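Local structure of DNA mismatch repair protein MUTS (1EWQ) at residues P15-Y20 against F66-A71; L32-G37 against E41-D46; A51-L56 against M88-A93. The protein recognises and binds mismatched or damaged DNA and couples this to a weak ATPase activity in mismatch repair. All blocks are in the same frame, centred on the assembly; numbering follows the deposited sequence.

Contact 1: residues P15-Y20 against F66-A71. With nucleotides of chain B.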
loop_
_atom_site.group_PDB
_atom_site.type_symbol
_atom_site.label_atom_id
_atom_site.label_comp_id
_atom_site.label_asym_id
_atom_site.label_seq_id
_atom_site.Cartn_x
_atom_site.Cartn_y
_atom_site.Cartn_z
ATOM N N PRO C 15 11.427 -19.268 35.029
ATOM C CA PRO C 15 10.301 -18.589 35.681
ATOM C C PRO C 15 9.677 -17.461 34.853
ATOM O O PRO C 15 8.458 -17.416 34.686
ATOM C CB PRO C 15 10.918 -18.083 36.980
ATOM C CG PRO C 15 11.876 -19.169 37.312
ATOM C CD PRO C 15 12.544 -19.438 35.978
ATOM N N LEU C 16 10.515 -16.557 34.343
ATOM C CA LEU C 16 10.045 -15.434 33.530
ATOM C C LEU C 16 9.224 -15.923 32.342
ATOM O O LEU C 16 8.117 -15.438 32.096
ATOM C CB LEU C 16 11.225 -14.599 33.014
ATOM C CG LEU C 16 10.860 -13.366 32.174
ATOM C CD1 LEU C 16 10.095 -12.373 33.035
ATOM C CD2 LEU C 16 12.122 -12.714 31.610
ATOM N N LEU C 17 9.775 -16.885 31.608
ATOM C CA LEU C 17 9.088 -17.433 30.448
ATOM C C LEU C 17 7.759 -18.076 30.835
ATOM O O LEU C 17 6.867 -18.228 30.005
ATOM C CB LEU C 17 9.991 -18.435 29.725
ATOM C CG LEU C 17 11.189 -17.779 29.030
ATOM C CD1 LEU C 17 12.070 -18.840 28.379
ATOM C CD2 LEU C 17 10.680 -16.787 27.985
ATOM N N GLN C 18 7.630 -18.449 32.102
ATOM C CA GLN C 18 6.392 -19.043 32.586
ATOM C C GLN C 18 5.385 -17.925 32.756
ATOM O O GLN C 18 4.293 -17.971 32.199
ATOM C CB GLN C 18 6.611 -19.743 33.928
ATOM C CG GLN C 18 6.823 -21.238 33.807
ATOM C CD GLN C 18 5.615 -21.948 33.230
ATOM O OE1 GLN C 18 4.506 -21.831 33.751
ATOM N NE2 GLN C 18 5.825 -22.692 32.148
ATOM N N GLN C 19 5.772 -16.919 33.533
ATOM C CA GLN C 19 4.934 -15.758 33.782
ATOM C C GLN C 19 4.455 -15.232 32.431
ATOM O O GLN C 19 3.312 -14.796 32.291
ATOM C CB GLN C 19 5.752 -14.692 34.516
ATOM C CG GLN C 19 5.010 -13.411 34.830
ATOM C CD GLN C 19 5.874 -12.411 35.570
ATOM O OE1 GLN C 19 6.938 -12.023 35.091
ATOM N NE2 GLN C 19 5.418 -11.989 36.746
ATOM N N TYR C 20 5.340 -15.299 31.438
ATOM C CA TYR C 20 5.058 -14.843 30.076
ATOM C C TYR C 20 4.031 -15.713 29.348
ATOM O O TYR C 20 3.001 -15.224 28.877
ATOM C CB TYR C 20 6.362 -14.818 29.268
ATOM C CG TYR C 20 6.173 -14.763 27.766
ATOM C CD1 TYR C 20 5.695 -13.612 27.142
ATOM C CD2 TYR C 20 6.463 -15.869 26.972
ATOM C CE1 TYR C 20 5.511 -13.563 25.759
ATOM C CE2 TYR C 20 6.283 -15.832 25.590
ATOM C CZ TYR C 20 5.807 -14.677 24.992
ATOM O OH TYR C 20 5.631 -14.640 23.629
ATOM N N PHE C 66 16.719 -24.554 28.183
ATOM C CA PHE C 66 16.779 -24.375 26.737
ATOM C C PHE C 66 16.867 -22.907 26.340
ATOM O O PHE C 66 16.868 -22.020 27.195
ATOM C CB PHE C 66 15.563 -25.027 26.050
ATOM C CG PHE C 66 14.290 -24.204 26.100
ATOM C CD1 PHE C 66 13.302 -24.394 25.134
ATOM C CD2 PHE C 66 14.078 -23.247 27.089
ATOM C CE1 PHE C 66 12.127 -23.645 25.148
ATOM C CE2 PHE C 66 12.902 -22.490 27.111
ATOM C CZ PHE C 66 11.927 -22.692 26.135
ATOM N N THR C 67 16.951 -22.663 25.037
ATOM C CA THR C 67 17.017 -21.306 24.514
ATOM C C THR C 67 15.800 -21.089 23.627
ATOM O O THR C 67 15.352 -22.009 22.937
ATOM C CB THR C 67 18.288 -21.073 23.670
ATOM O OG1 THR C 67 18.357 -19.694 23.283
ATOM C CG2 THR C 67 18.267 -21.934 22.416
ATOM N N THR C 68 15.267 -19.873 23.649
ATOM C CA THR C 68 14.097 -19.544 22.850
ATOM C C THR C 68 14.297 -18.237 22.102
ATOM O O THR C 68 15.079 -17.379 22.522
ATOM C CB THR C 68 12.836 -19.407 23.737
ATOM O OG1 THR C 68 11.695 -19.161 22.910
ATOM C CG2 THR C 68 12.994 -18.251 24.728
ATOM N N PRO C 69 13.604 -18.073 20.968
ATOM C CA PRO C 69 13.733 -16.839 20.194
ATOM C C PRO C 69 13.255 -15.635 21.019
ATOM O O PRO C 69 12.345 -15.762 21.843
ATOM C CB PRO C 69 12.847 -17.107 18.982
ATOM C CG PRO C 69 12.991 -18.587 18.793
ATOM C CD PRO C 69 12.876 -19.102 20.204
HETATM N N MSE C 70 13.868 -14.475 20.798
HETATM C CA MSE C 70 13.503 -13.267 21.528
HETATM C C MSE C 70 13.569 -12.010 20.672
HETATM O O MSE C 70 14.522 -11.801 19.933
HETATM C CB MSE C 70 14.420 -13.079 22.744
HETATM C CG MSE C 70 14.137 -11.797 23.523
HETATM SE SE MSE C 70 15.309 -11.518 25.028
HETATM C CE MSE C 70 16.645 -10.446 24.148
ATOM N N ALA C 71 12.540 -11.179 20.779
ATOM C CA ALA C 71 12.475 -9.912 20.054
ATOM C C ALA C 71 11.882 -8.894 21.022
ATOM O O ALA C 71 11.021 -9.233 21.827
ATOM C CB ALA C 71 11.604 -10.050 18.829
ATOM P P DT B 15 14.051 -16.277 35.315
ATOM O OP1 DT B 15 12.991 -16.904 34.487
ATOM O OP2 DT B 15 13.922 -16.260 36.797
ATOM O "O5'" DT B 15 15.407 -17.002 34.921
ATOM C "C5'" DT B 15 16.633 -16.294 34.991
ATOM C "C4'" DT B 15 17.775 -17.179 34.556
ATOM O "O4'" DT B 15 18.997 -16.462 34.828
ATOM C "C3'" DT B 15 17.884 -18.474 35.349
ATOM O "O3'" DT B 15 18.507 -19.471 34.532
ATOM C "C2'" DT B 15 18.741 -18.078 36.537
ATOM C "C1'" DT B 15 19.637 -16.978 35.985
ATOM N N1 DT B 15 19.839 -15.841 36.901
ATOM C C2 DT B 15 21.057 -15.200 36.872
ATOM O O2 DT B 15 21.976 -15.540 36.136
ATOM N N3 DT B 15 21.163 -14.134 37.736
ATOM C C4 DT B 15 20.196 -13.660 38.602
ATOM O O4 DT B 15 20.435 -12.682 39.315
ATOM C C5 DT B 15 18.944 -14.386 38.583
ATOM C C7 DT B 15 17.835 -13.940 39.483
ATOM C C6 DT B 15 18.833 -15.431 37.749
ATOM P P DC B 14 12.555 -9.906 37.565
ATOM O OP1 DC B 14 11.134 -10.340 37.542
ATOM O OP2 DC B 14 13.197 -9.562 38.862
ATOM O "O5'" DC B 14 13.397 -11.034 36.819
ATOM C "C5'" DC B 14 13.097 -11.364 35.464
ATOM C "C4'" DC B 14 14.080 -12.375 34.927
ATOM O "O4'" DC B 14 15.419 -11.819 34.921
ATOM C "C3'" DC B 14 14.165 -13.678 35.721
ATOM O "O3'" DC B 14 14.288 -14.772 34.805
ATOM C "C2'" DC B 14 15.436 -13.509 36.536
ATOM C "C1'" DC B 14 16.310 -12.703 35.587
ATOM N N1 DC B 14 17.384 -11.898 36.213
ATOM C C2 DC B 14 18.721 -12.131 35.831
ATOM O O2 DC B 14 18.967 -13.031 35.009
ATOM N N3 DC B 14 19.705 -11.373 36.368
ATOM C C4 DC B 14 19.405 -10.424 37.255
ATOM N N4 DC B 14 20.407 -9.686 37.743
ATOM C C5 DC B 14 18.062 -10.183 37.681
ATOM C C6 DC B 14 17.093 -10.934 37.139
#
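Leu-17 on helix 15-26 and Thr-68 on strand 67-74 reach toward each other tip to tip, and the methyl carbons Leu-17 CD1 and Thr-68 CG2 stand 3.8 Å apart. The same CD1 also meets the ring of Phe-66, 4.0 Å from its CE2 and oblique to the ring plane. One leucine methyl, CD1, makes the closest contacts to both partners; the contact is small, 93 Å² over both sides. With Leu-17 CG beside the backbone N (chi1 -69°), its isobutyl group leans off the helix toward the strand. Phe-66 comes from the opposite direction; its CG is tucked between the backbone N and the carbonyl carbon (chi1 80°), which swings the ring toward the helix. Thr-68 turns its methyl to the leucine, while its hydroxyl OG1 is hydrogen-bonded to the carbonyl of Lys-6. Leu-5 adds an apolar side chain against both Leu-17 and Thr-68. The arrangement is that of a helix laid on the sheet of MutS domain I, the mixed alpha-beta domain at the N terminus of the protein. The beginning of this helix is placed on the DNA backbone. Leu-16 N donates to the phosphate oxygen OP1 of DT15 of chain B at 2.5 Å, nearly straight at 168°, and the ring of Pro-15 lies against the same phosphate, with CD 3.0 Å from OP1. The positive end of the helix dipole would be expected to favour the phosphate here. Leu-16 also packs its CB against O3' of DC14 of chain B at 3.6 Å.

Contact 2: residues L32-G37 against E41-D46. With nucleotides of chain A.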
loop_
_atom_site.group_PDB
_atom_site.type_symbol
_atom_site.label_atom_id
_atom_site.label_comp_id
_atom_site.label_asym_id
_atom_site.label_seq_id
_atom_site.Cartn_x
_atom_site.Cartn_y
_atom_site.Cartn_z
ATOM N N LEU C 32 0.979 -10.442 22.334
ATOM C CA LEU C 32 1.343 -10.019 23.676
ATOM C C LEU C 32 2.727 -9.386 23.762
ATOM O O LEU C 32 3.720 -9.966 23.314
ATOM C CB LEU C 32 1.250 -11.214 24.627
ATOM C CG LEU C 32 1.307 -10.911 26.126
ATOM C CD1 LEU C 32 0.371 -11.846 26.859
ATOM C CD2 LEU C 32 2.729 -11.038 26.633
ATOM N N LEU C 33 2.771 -8.181 24.326
ATOM C CA LEU C 33 4.010 -7.438 24.513
ATOM C C LEU C 33 4.301 -7.535 25.999
ATOM O O LEU C 33 3.661 -6.877 26.820
ATOM C CB LEU C 33 3.833 -5.982 24.074
ATOM C CG LEU C 33 3.521 -5.843 22.575
ATOM C CD1 LEU C 33 3.325 -4.381 22.207
ATOM C CD2 LEU C 33 4.655 -6.441 21.756
ATOM N N PHE C 34 5.265 -8.388 26.325
ATOM C CA PHE C 34 5.659 -8.685 27.698
ATOM C C PHE C 34 6.773 -7.775 28.199
ATOM O O PHE C 34 7.931 -7.897 27.778
ATOM C CB PHE C 34 6.103 -10.148 27.756
ATOM C CG PHE C 34 6.198 -10.717 29.138
ATOM C CD1 PHE C 34 5.091 -10.716 29.986
ATOM C CD2 PHE C 34 7.375 -11.323 29.569
ATOM C CE1 PHE C 34 5.156 -11.315 31.244
ATOM C CE2 PHE C 34 7.455 -11.927 30.821
ATOM C CZ PHE C 34 6.341 -11.924 31.663
ATOM N N GLN C 35 6.422 -6.870 29.108
ATOM C CA GLN C 35 7.378 -5.927 29.682
ATOM C C GLN C 35 8.420 -6.573 30.603
ATOM O O GLN C 35 8.077 -7.310 31.529
ATOM C CB GLN C 35 6.611 -4.849 30.450
ATOM C CG GLN C 35 7.303 -4.282 31.691
ATOM C CD GLN C 35 8.338 -3.238 31.379
ATOM O OE1 GLN C 35 8.477 -2.244 32.102
ATOM N NE2 GLN C 35 9.091 -3.454 30.306
ATOM N N VAL C 36 9.691 -6.296 30.329
ATOM C CA VAL C 36 10.800 -6.808 31.136
ATOM C C VAL C 36 11.814 -5.674 31.161
ATOM O O VAL C 36 12.609 -5.532 30.240
ATOM C CB VAL C 36 11.476 -8.056 30.504
ATOM C CG1 VAL C 36 12.491 -8.645 31.475
ATOM C CG2 VAL C 36 10.444 -9.096 30.142
ATOM N N GLY C 37 11.779 -4.862 32.209
ATOM C CA GLY C 37 12.693 -3.738 32.278
ATOM C C GLY C 37 12.237 -2.639 31.330
ATOM O O GLY C 37 11.056 -2.290 31.301
ATOM N N GLU C 41 9.039 -7.348 25.341
ATOM C CA GLU C 41 9.571 -8.481 24.598
ATOM C C GLU C 41 8.566 -9.560 24.218
ATOM O O GLU C 41 7.480 -9.664 24.797
ATOM C CB GLU C 41 10.717 -9.108 25.399
ATOM C CG GLU C 41 11.528 -8.090 26.194
ATOM C CD GLU C 41 12.649 -8.721 27.001
ATOM O OE1 GLU C 41 12.421 -9.778 27.626
ATOM O OE2 GLU C 41 13.761 -8.151 27.019
ATOM N N CYS C 42 8.954 -10.356 23.228
ATOM C CA CYS C 42 8.153 -11.469 22.731
ATOM C C CYS C 42 9.118 -12.634 22.599
ATOM O O CYS C 42 10.296 -12.427 22.310
ATOM C CB CYS C 42 7.560 -11.150 21.355
ATOM S SG CYS C 42 6.358 -9.815 21.344
ATOM N N PHE C 43 8.626 -13.850 22.813
ATOM C CA PHE C 43 9.470 -15.038 22.707
ATOM C C PHE C 43 8.865 -16.078 21.758
ATOM O O PHE C 43 7.740 -15.920 21.289
ATOM C CB PHE C 43 9.689 -15.652 24.096
ATOM C CG PHE C 43 10.180 -14.669 25.127
ATOM C CD1 PHE C 43 9.290 -14.043 25.993
ATOM C CD2 PHE C 43 11.530 -14.351 25.217
ATOM C CE1 PHE C 43 9.742 -13.116 26.933
ATOM C CE2 PHE C 43 11.987 -13.426 26.152
ATOM C CZ PHE C 43 11.091 -12.811 27.008
ATOM N N GLY C 44 9.615 -17.140 21.478
ATOM C CA GLY C 44 9.123 -18.174 20.582
ATOM C C GLY C 44 8.711 -17.601 19.237
ATOM O O GLY C 44 9.344 -16.672 18.732
ATOM N N GLU C 45 7.648 -18.149 18.650
ATOM C CA GLU C 45 7.159 -17.668 17.359
ATOM C C GLU C 45 6.770 -16.203 17.438
ATOM O O GLU C 45 7.019 -15.431 16.512
ATOM C CB GLU C 45 5.946 -18.473 16.908
ATOM C CG GLU C 45 6.267 -19.875 16.462
ATOM C CD GLU C 45 5.073 -20.545 15.815
ATOM O OE1 GLU C 45 4.071 -20.779 16.528
ATOM O OE2 GLU C 45 5.137 -20.825 14.591
ATOM N N ASP C 46 6.151 -15.831 18.553
ATOM C CA ASP C 46 5.728 -14.456 18.767
ATOM C C ASP C 46 6.898 -13.487 18.638
ATOM O O ASP C 46 6.719 -12.343 18.214
ATOM C CB ASP C 46 5.065 -14.331 20.136
ATOM C CG ASP C 46 3.726 -15.036 20.186
ATOM O OD1 ASP C 46 2.838 -14.650 19.402
ATOM O OD2 ASP C 46 3.559 -15.972 20.994
ATOM P P DT A 13 21.106 -8.160 20.802
ATOM O OP1 DT A 13 21.549 -8.999 19.658
ATOM O OP2 DT A 13 22.077 -7.259 21.476
ATOM O "O5'" DT A 13 19.863 -7.294 20.342
ATOM C "C5'" DT A 13 18.805 -7.138 21.261
ATOM C "C4'" DT A 13 17.505 -6.867 20.554
ATOM O "O4'" DT A 13 16.497 -7.177 21.529
ATOM C "C3'" DT A 13 17.322 -5.396 20.197
ATOM O "O3'" DT A 13 16.529 -5.237 19.014
ATOM C "C2'" DT A 13 16.671 -4.806 21.436
ATOM C "C1'" DT A 13 15.983 -5.994 22.113
ATOM N N1 DT A 13 16.217 -6.090 23.572
ATOM C C2 DT A 13 15.300 -6.786 24.324
ATOM O O2 DT A 13 14.332 -7.350 23.842
ATOM N N3 DT A 13 15.559 -6.802 25.671
ATOM C C4 DT A 13 16.621 -6.212 26.324
ATOM O O4 DT A 13 16.702 -6.286 27.542
ATOM C C5 DT A 13 17.564 -5.527 25.473
ATOM C C7 DT A 13 18.771 -4.893 26.089
ATOM C C6 DT A 13 17.316 -5.494 24.157
#
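Glu-41 has more surface buried here than any other residue, 89 Å², and faces Phe-34 as an antiparallel hydrogen-bonded pair in the hairpin of strands 31-36 and 39-43. Phe-34 N donates to Glu-41 O at 3.0 Å, in the carbonyl plane. The return bond, from Glu-41 N to Phe-34 O, is shorter at 2.7 Å, but its donor stands 45° out of the plane of the accepting carbonyl. Beyond CG the glutamate chain is extended, and the starting torsion is displaced from the usual staggered value (chi1 -34°). This carries the carboxylate past the side chain of Val-36, which crosses it at about a right angle, Val-36 CG2 lying 3.3 Å from Glu-41 OE1. The other oxygen, OE2, accepts from N3 of DT13 of chain A at 2.6 Å, almost linearly (174°). Phe-34 buries 54 Å² and directs its ring carbon CD2 to the edge of the Phe-43 ring, close to that ring's plane, 4.0 Å from CE1; Tyr-20 of helix 15-26 packs on both phenylalanines. Further along, the sulfur of Cys-42 approaches Leu-32 O at 3.3 Å and touches Leu-33 CD2 at 3.8 Å. Phe-39 and Glu-41 fit the Phe-X-Glu signature by which MutS proteins probe a mismatch, and the hairpin carries this signature to the DNA. While OE2 is engaged by the base, OE1 is buried against valine with no polar partner in the model. That lack of a partner may raise the pKa of the carboxylate, whereas the N3-H donor at OE2 would act the other way; the bond to the thymine is itself compatible with a charged glutamate.

Contact 3: residues A51-L56 against M88-A93. With nucleotides of chain A.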
loop_
_atom_site.group_PDB
_atom_site.type_symbol
_atom_site.label_atom_id
_atom_site.label_comp_id
_atom_site.label_asym_id
_atom_site.label_seq_id
_atom_site.Cartn_x
_atom_site.Cartn_y
_atom_site.Cartn_z
ATOM N N ALA C 51 9.656 -9.600 15.338
ATOM C CA ALA C 51 10.895 -9.277 14.645
ATOM C C ALA C 51 10.688 -8.941 13.175
ATOM O O ALA C 51 11.168 -7.914 12.698
ATOM C CB ALA C 51 11.883 -10.435 14.778
ATOM N N ARG C 52 9.975 -9.797 12.451
ATOM C CA ARG C 52 9.757 -9.532 11.036
ATOM C C ARG C 52 8.741 -8.417 10.811
ATOM O O ARG C 52 8.913 -7.583 9.918
ATOM C CB ARG C 52 9.316 -10.800 10.300
ATOM C CG ARG C 52 7.856 -11.161 10.415
ATOM C CD ARG C 52 7.532 -12.267 9.413
ATOM N NE ARG C 52 8.297 -13.484 9.674
ATOM C CZ ARG C 52 7.951 -14.414 10.564
ATOM N NH1 ARG C 52 6.841 -14.271 11.282
ATOM N NH2 ARG C 52 8.719 -15.486 10.743
ATOM N N ALA C 53 7.692 -8.400 11.627
ATOM C CA ALA C 53 6.661 -7.377 11.510
ATOM C C ALA C 53 7.257 -5.975 11.583
ATOM O O ALA C 53 6.844 -5.081 10.845
ATOM C CB ALA C 53 5.624 -7.556 12.607
ATOM N N LEU C 54 8.232 -5.786 12.466
ATOM C CA LEU C 54 8.861 -4.485 12.637
ATOM C C LEU C 54 10.299 -4.447 12.136
ATOM O O LEU C 54 10.990 -3.439 12.290
ATOM C CB LEU C 54 8.819 -4.081 14.112
ATOM C CG LEU C 54 7.422 -4.017 14.734
ATOM C CD1 LEU C 54 7.547 -3.714 16.220
ATOM C CD2 LEU C 54 6.583 -2.953 14.023
ATOM N N GLY C 55 10.747 -5.541 11.530
ATOM C CA GLY C 55 12.105 -5.585 11.023
ATOM C C GLY C 55 13.118 -5.349 12.126
ATOM O O GLY C 55 14.046 -4.551 11.979
ATOM N N LEU C 56 12.926 -6.044 13.243
ATOM C CA LEU C 56 13.814 -5.930 14.391
ATOM C C LEU C 56 14.851 -7.051 14.353
ATOM O O LEU C 56 14.722 -8.013 13.594
ATOM C CB LEU C 56 13.011 -6.041 15.695
ATOM C CG LEU C 56 11.825 -5.096 15.927
ATOM C CD1 LEU C 56 11.071 -5.548 17.173
ATOM C CD2 LEU C 56 12.300 -3.653 16.070
HETATM N N MSE C 88 -0.864 -2.898 10.611
HETATM C CA MSE C 88 -0.598 -4.139 9.899
HETATM C C MSE C 88 -1.678 -5.186 10.166
HETATM O O MSE C 88 -1.681 -6.245 9.544
HETATM C CB MSE C 88 0.785 -4.688 10.273
HETATM C CG MSE C 88 1.935 -3.974 9.571
HETATM SE SE MSE C 88 3.711 -4.436 10.218
HETATM C CE MSE C 88 4.350 -2.643 10.579
ATOM N N GLY C 89 -2.594 -4.888 11.086
ATOM C CA GLY C 89 -3.663 -5.825 11.387
ATOM C C GLY C 89 -3.546 -6.596 12.692
ATOM O O GLY C 89 -4.292 -7.551 12.909
ATOM N N PHE C 90 -2.622 -6.196 13.563
ATOM C CA PHE C 90 -2.443 -6.868 14.850
ATOM C C PHE C 90 -3.338 -6.281 15.938
ATOM O O PHE C 90 -3.762 -5.130 15.857
ATOM C CB PHE C 90 -1.008 -6.718 15.376
ATOM C CG PHE C 90 0.042 -7.436 14.576
ATOM C CD1 PHE C 90 0.651 -6.820 13.489
ATOM C CD2 PHE C 90 0.454 -8.715 14.941
ATOM C CE1 PHE C 90 1.659 -7.468 12.781
ATOM C CE2 PHE C 90 1.460 -9.371 14.237
ATOM C CZ PHE C 90 2.063 -8.750 13.159
ATOM N N ARG C 91 -3.614 -7.088 16.958
ATOM C CA ARG C 91 -4.353 -6.640 18.137
ATOM C C ARG C 91 -3.244 -6.758 19.185
ATOM O O ARG C 91 -2.448 -7.686 19.119
ATOM C CB ARG C 91 -5.497 -7.587 18.510
ATOM C CG ARG C 91 -6.726 -7.557 17.604
ATOM C CD ARG C 91 -7.891 -8.247 18.308
ATOM N NE ARG C 91 -8.972 -8.636 17.412
ATOM C CZ ARG C 91 -8.902 -9.639 16.541
ATOM N NH1 ARG C 91 -7.795 -10.366 16.446
ATOM N NH2 ARG C 91 -9.943 -9.923 15.767
ATOM N N LEU C 92 -3.174 -5.847 20.147
ATOM C CA LEU C 92 -2.100 -5.926 21.130
ATOM C C LEU C 92 -2.525 -6.037 22.589
ATOM O O LEU C 92 -3.348 -5.264 23.073
ATOM C CB LEU C 92 -1.180 -4.715 20.988
ATOM C CG LEU C 92 -0.759 -4.326 19.571
ATOM C CD1 LEU C 92 -0.037 -2.991 19.613
ATOM C CD2 LEU C 92 0.108 -5.413 18.976
ATOM N N ALA C 93 -1.947 -7.008 23.284
ATOM C CA ALA C 93 -2.207 -7.202 24.706
ATOM C C ALA C 93 -0.938 -6.703 25.389
ATOM O O ALA C 93 0.142 -7.255 25.189
ATOM C CB ALA C 93 -2.436 -8.672 25.016
ATOM P P DG A 14 17.053 -4.276 17.832
ATOM O OP1 DG A 14 16.148 -4.444 16.664
ATOM O OP2 DG A 14 18.514 -4.472 17.663
ATOM O "O5'" DG A 14 16.848 -2.812 18.411
ATOM C "C5'" DG A 14 15.574 -2.370 18.849
ATOM C "C4'" DG A 14 15.712 -1.035 19.538
ATOM O "O4'" DG A 14 16.392 -1.217 20.802
ATOM C "C3'" DG A 14 16.535 -0.014 18.755
ATOM O "O3'" DG A 14 15.954 1.280 18.916
ATOM C "C2'" DG A 14 17.913 -0.099 19.394
ATOM C "C1'" DG A 14 17.608 -0.477 20.838
ATOM N N9 DG A 14 18.621 -1.330 21.461
ATOM C C8 DG A 14 19.228 -2.424 20.892
ATOM N N7 DG A 14 20.076 -3.014 21.690
ATOM C C5 DG A 14 20.032 -2.263 22.858
ATOM C C6 DG A 14 20.733 -2.431 24.084
ATOM O O6 DG A 14 21.559 -3.299 24.390
ATOM N N1 DG A 14 20.384 -1.453 25.011
ATOM C C2 DG A 14 19.472 -0.450 24.793
ATOM N N2 DG A 14 19.248 0.375 25.827
ATOM N N3 DG A 14 18.822 -0.276 23.651
ATOM C C4 DG A 14 19.145 -1.216 22.735
#
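In the selenomethionine Met-88, CG anti to the carbonyl carbon (chi1 -78°) and an extended second torsion carry SE to the end of helix 44-54, and the bend at chi3 (-127°) then sets where the methyl CE points. SE lies 3.3 Å from the carbonyl O of Ala-53, and CE is 3.5 Å from that same oxygen. The methyl CE also reaches Leu-54 CD2 at 4.1 Å, the two side chains meeting at a slant. Phe-90 also points toward the helix, and its CZ comes within 3.8 Å of Ala-53 CB, oblique to the ring. Ala-53 therefore sits at the centre, its methyl against the aromatic ring and its carbonyl against the selenium. Both segments contain a helix terminus of Schellman type. Gly-55, with positive phi, follows helix 44-54, where Leu-56 N bonds back to Ala-51 O at 2.6 Å and Gly-55 N bonds back weakly to Arg-52 O; Gly-89 does the same after helix 78-87. Beyond the first turn-off the chain passes the DNA, Leu-56 CA lying 3.6 Å from OP1 of DG14 of chain A, while Gly-55 O accepts a hydrogen bond from Arg-76 of the second subunit. Leu-54 further packs on Tyr-81, Arg-84 and Leu-85 of helix 78-87, so the two helices lie together, and from Phe-90 the chain runs into strand 92-97, set between strands 31-36 and 110-116.

From the N terminus, helix 15-26 runs into the hairpin of strands 31-36 and 39-43, and contact 2 closes the shortest loop. Helix 44-54 and strand 59-62 follow before strand 67-74 returns to helix 15-26 and closes contact 1, so contact 2 is nested inside that loop. Contact 3 starts within it, at 51-56, and closes only after helix 78-87, at 88-93; it crosses contact 1 and comes in series after contact 2. All three reach one mixed sheet, where strand 39-43 lies between 67-74 and 31-36, and 31-36 is parallel to 92-97. Contact 1 sets helix 15-26 on strand 67-74, contact 2 pairs the hairpin strands, and contact 3 joins helix 44-54 to the turn before strand 92-97.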